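Local coordinates for KLTH0A00704p (Lachancea thermotolerans, PDB 4J2G), which is an Atg13-family autophagy protein whose HORMA domain probably mediates PI 3-kinase recruitment, at residues L108-Q111 / D112-W116. The protein carries 1 engineered substitution. Sequence-based numbering, arbitrary orientation.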
ATOM      1  N   LEU A 108      -0.761   5.398 -19.646  1.00 40.12           N
ATOM      2  CA  LEU A 108      -1.458   5.970 -18.513  1.00 42.65           C
ATOM      3  C   LEU A 108      -2.142   7.215 -19.022  1.00 47.44           C
ATOM      4  O   LEU A 108      -1.494   8.049 -19.683  1.00 53.07           O
ATOM      5  CB  LEU A 108      -0.435   6.388 -17.438  1.00 39.67           C
ATOM      6  CG  LEU A 108      -1.045   7.119 -16.187  1.00 42.96           C
ATOM      7  CD1 LEU A 108      -2.118   6.187 -15.493  1.00 36.90           C
ATOM      8  CD2 LEU A 108       0.092   7.512 -15.179  1.00 40.86           C
ATOM      9  N   LYS A 109      -3.432   7.345 -18.730  1.00 43.69           N
ATOM     10  CA  LYS A 109      -4.151   8.548 -19.040  1.00 47.74           C
ATOM     11  C   LYS A 109      -4.271   9.475 -17.870  1.00 50.79           C
ATOM     12  O   LYS A 109      -4.511   9.025 -16.742  1.00 53.97           O
ATOM     13  CB  LYS A 109      -5.527   8.227 -19.560  1.00 44.69           C
ATOM     14  CG  LYS A 109      -5.587   7.548 -20.901  1.00 58.76           C
ATOM     15  CD  LYS A 109      -6.997   7.584 -21.471  1.00 53.50           C
ATOM     16  CE  LYS A 109      -6.986   7.111 -22.916  1.00 74.98           C
ATOM     17  NZ  LYS A 109      -8.278   7.380 -23.610  1.00 83.40           N
ATOM     18  N   ASP A 110      -4.101  10.768 -18.115  1.00 48.54           N
ATOM     19  CA  ASP A 110      -4.093  11.708 -17.053  1.00 44.91           C
ATOM     20  C   ASP A 110      -5.500  12.146 -16.740  1.00 42.99           C
ATOM     21  O   ASP A 110      -6.449  11.613 -17.266  1.00 44.45           O
ATOM     22  CB  ASP A 110      -3.162  12.906 -17.295  1.00 42.00           C
ATOM     23  CG  ASP A 110      -3.463  13.706 -18.567  1.00 46.55           C
ATOM     24  OD1 ASP A 110      -4.620  13.713 -19.072  1.00 45.19           O
ATOM     25  OD2 ASP A 110      -2.454  14.323 -19.107  1.00 51.73           O
ATOM     26  N   GLN A 111      -5.635  13.162 -15.926  1.00 48.92           N
ATOM     27  CA  GLN A 111      -6.997  13.535 -15.464  1.00 58.22           C
ATOM     28  C   GLN A 111      -7.680  14.223 -16.617  1.00 61.46           C
ATOM     29  O   GLN A 111      -8.871  14.379 -16.635  1.00 55.34           O
ATOM     30  CB  GLN A 111      -6.921  14.455 -14.259  1.00 59.72           C
ATOM     31  CG  GLN A 111      -8.236  14.623 -13.520  1.00 96.49           C
ATOM     32  CD  GLN A 111      -8.307  15.960 -12.794  1.00109.26           C
ATOM     33  OE1 GLN A 111      -7.838  16.994 -13.314  1.00 97.68           O
ATOM     34  NE2 GLN A 111      -8.886  15.951 -11.581  1.00 97.31           N
ATOM     35  N   ASP A 112      -6.929  14.625 -17.627  1.00 54.94           N
ATOM     36  CA  ASP A 112      -7.619  15.240 -18.763  1.00 58.48           C
ATOM     37  C   ASP A 112      -7.980  14.161 -19.768  1.00 49.26           C
ATOM     38  O   ASP A 112      -8.528  14.445 -20.802  1.00 59.20           O
ATOM     39  CB  ASP A 112      -6.746  16.326 -19.403  1.00 66.84           C
ATOM     40  CG  ASP A 112      -6.627  17.560 -18.528  1.00 71.62           C
ATOM     41  OD1 ASP A 112      -7.681  18.103 -18.134  1.00 67.96           O
ATOM     42  OD2 ASP A 112      -5.477  17.987 -18.233  1.00 82.25           O
ATOM     43  N   GLY A 113      -7.677  12.910 -19.456  1.00 47.19           N
ATOM     44  CA  GLY A 113      -7.941  11.842 -20.434  1.00 48.96           C
ATOM     45  C   GLY A 113      -6.892  11.808 -21.554  1.00 54.21           C
ATOM     46  O   GLY A 113      -7.136  11.200 -22.581  1.00 59.32           O
ATOM     47  N   ASN A 114      -5.720  12.424 -21.356  1.00 49.92           N
ATOM     48  CA  ASN A 114      -4.612  12.285 -22.349  1.00 52.19           C
ATOM     49  C   ASN A 114      -3.584  11.198 -21.967  1.00 51.65           C
ATOM     50  O   ASN A 114      -3.155  11.138 -20.833  1.00 45.80           O
ATOM     51  CB  ASN A 114      -3.949  13.661 -22.588  1.00 44.93           C
ATOM     52  CG  ASN A 114      -4.936  14.669 -23.205  1.00 46.45           C
ATOM     53  OD1 ASN A 114      -5.687  14.324 -24.113  1.00 49.94           O
ATOM     54  ND2 ASN A 114      -4.992  15.876 -22.674  1.00 46.43           N
ATOM     55  N   PRO A 115      -3.130  10.395 -22.944  1.00 49.88           N
ATOM     56  CA  PRO A 115      -2.189   9.281 -22.824  1.00 48.67           C
ATOM     57  C   PRO A 115      -0.749   9.637 -22.741  1.00 48.01           C
ATOM     58  O   PRO A 115      -0.295  10.549 -23.416  1.00 61.83           O
ATOM     59  CB  PRO A 115      -2.418   8.464 -24.120  1.00 44.97           C
ATOM     60  CG  PRO A 115      -2.828   9.493 -25.129  1.00 50.02           C
ATOM     61  CD  PRO A 115      -3.597  10.573 -24.341  1.00 58.74           C
ATOM     62  N   TRP A 116      -0.026   8.872 -21.930  1.00 47.14           N
ATOM     63  CA  TRP A 116       1.387   9.044 -21.688  1.00 45.70           C
ATOM     64  C   TRP A 116       1.948   7.674 -21.766  1.00 56.02           C
ATOM     65  O   TRP A 116       1.346   6.737 -21.247  1.00 52.10           O
ATOM     66  CB  TRP A 116       1.693   9.645 -20.298  1.00 45.14           C
ATOM     67  CG  TRP A 116       1.117  11.064 -20.139  1.00 44.15           C
ATOM     68  CD1 TRP A 116      -0.164  11.367 -19.982  1.00 49.62           C
ATOM     69  CD2 TRP A 116       1.822  12.324 -20.216  1.00 47.08           C
ATOM     70  NE1 TRP A 116      -0.347  12.715 -19.912  1.00 54.18           N
ATOM     71  CE2 TRP A 116       0.861  13.333 -20.087  1.00 47.76           C
ATOM     72  CE3 TRP A 116       3.157  12.685 -20.507  1.00 48.27           C
ATOM     73  CZ2 TRP A 116       1.178  14.699 -20.142  1.00 44.89           C
ATOM     74  CZ3 TRP A 116       3.490  14.019 -20.531  1.00 41.53           C
ATOM     75  CH2 TRP A 116       2.503  15.020 -20.349  1.00 54.69           C
TER
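The carboxylate of Asp-110 reaches across the tip of the hairpin and shares its two oxygens between the turn backbone and the indole of Trp-116. OD2 of Asp-110 accepts the indole N-H from Trp-116 NE1 at 2.8 Å in a nearly straight bond (161°). OD2 lies close to the ring plane, at the edge of the indole, while the N-H meets OD2 from above the carboxylate plane; carboxylate and ring are turned 60° against each other. Asp-110 OD1 takes two backbone N-H groups from opposite faces of its plane, Asn-114 N at 2.8 Å and Asp-112 N at 2.9 Å, the latter bond being more bent and closing an Asx turn. The carboxylate gets there because CG sits between the backbone N and the carbonyl carbon (chi1 58°). With an alanine in this position, the indole N-H and the two turn amides would probably lose these acceptors, and the ring would be less fixed in its rotation. Residues Asp-110 to Gly-113 form a type I beta turn with a G1 beta bulge, closed by Gly-113 N to Asp-110 O at 2.8 Å, in the hairpin joining strands 105-109 and 115-120 at the surface of the HORMA domain. Gly-113, its last residue, has positive phi, where a CB would press on the carbonyl oxygen of Asp-112. Asp-110 N bonds to Asn-114 O, and beyond it Leu-108 and Trp-116 make an antiparallel hydrogen-bonded pair, with Leu-108 N to Trp-116 O at 3.0 Å. Leu-108 touches Leu-225, Ile-226 and Phe-269, and Trp-116 touches Ala-227.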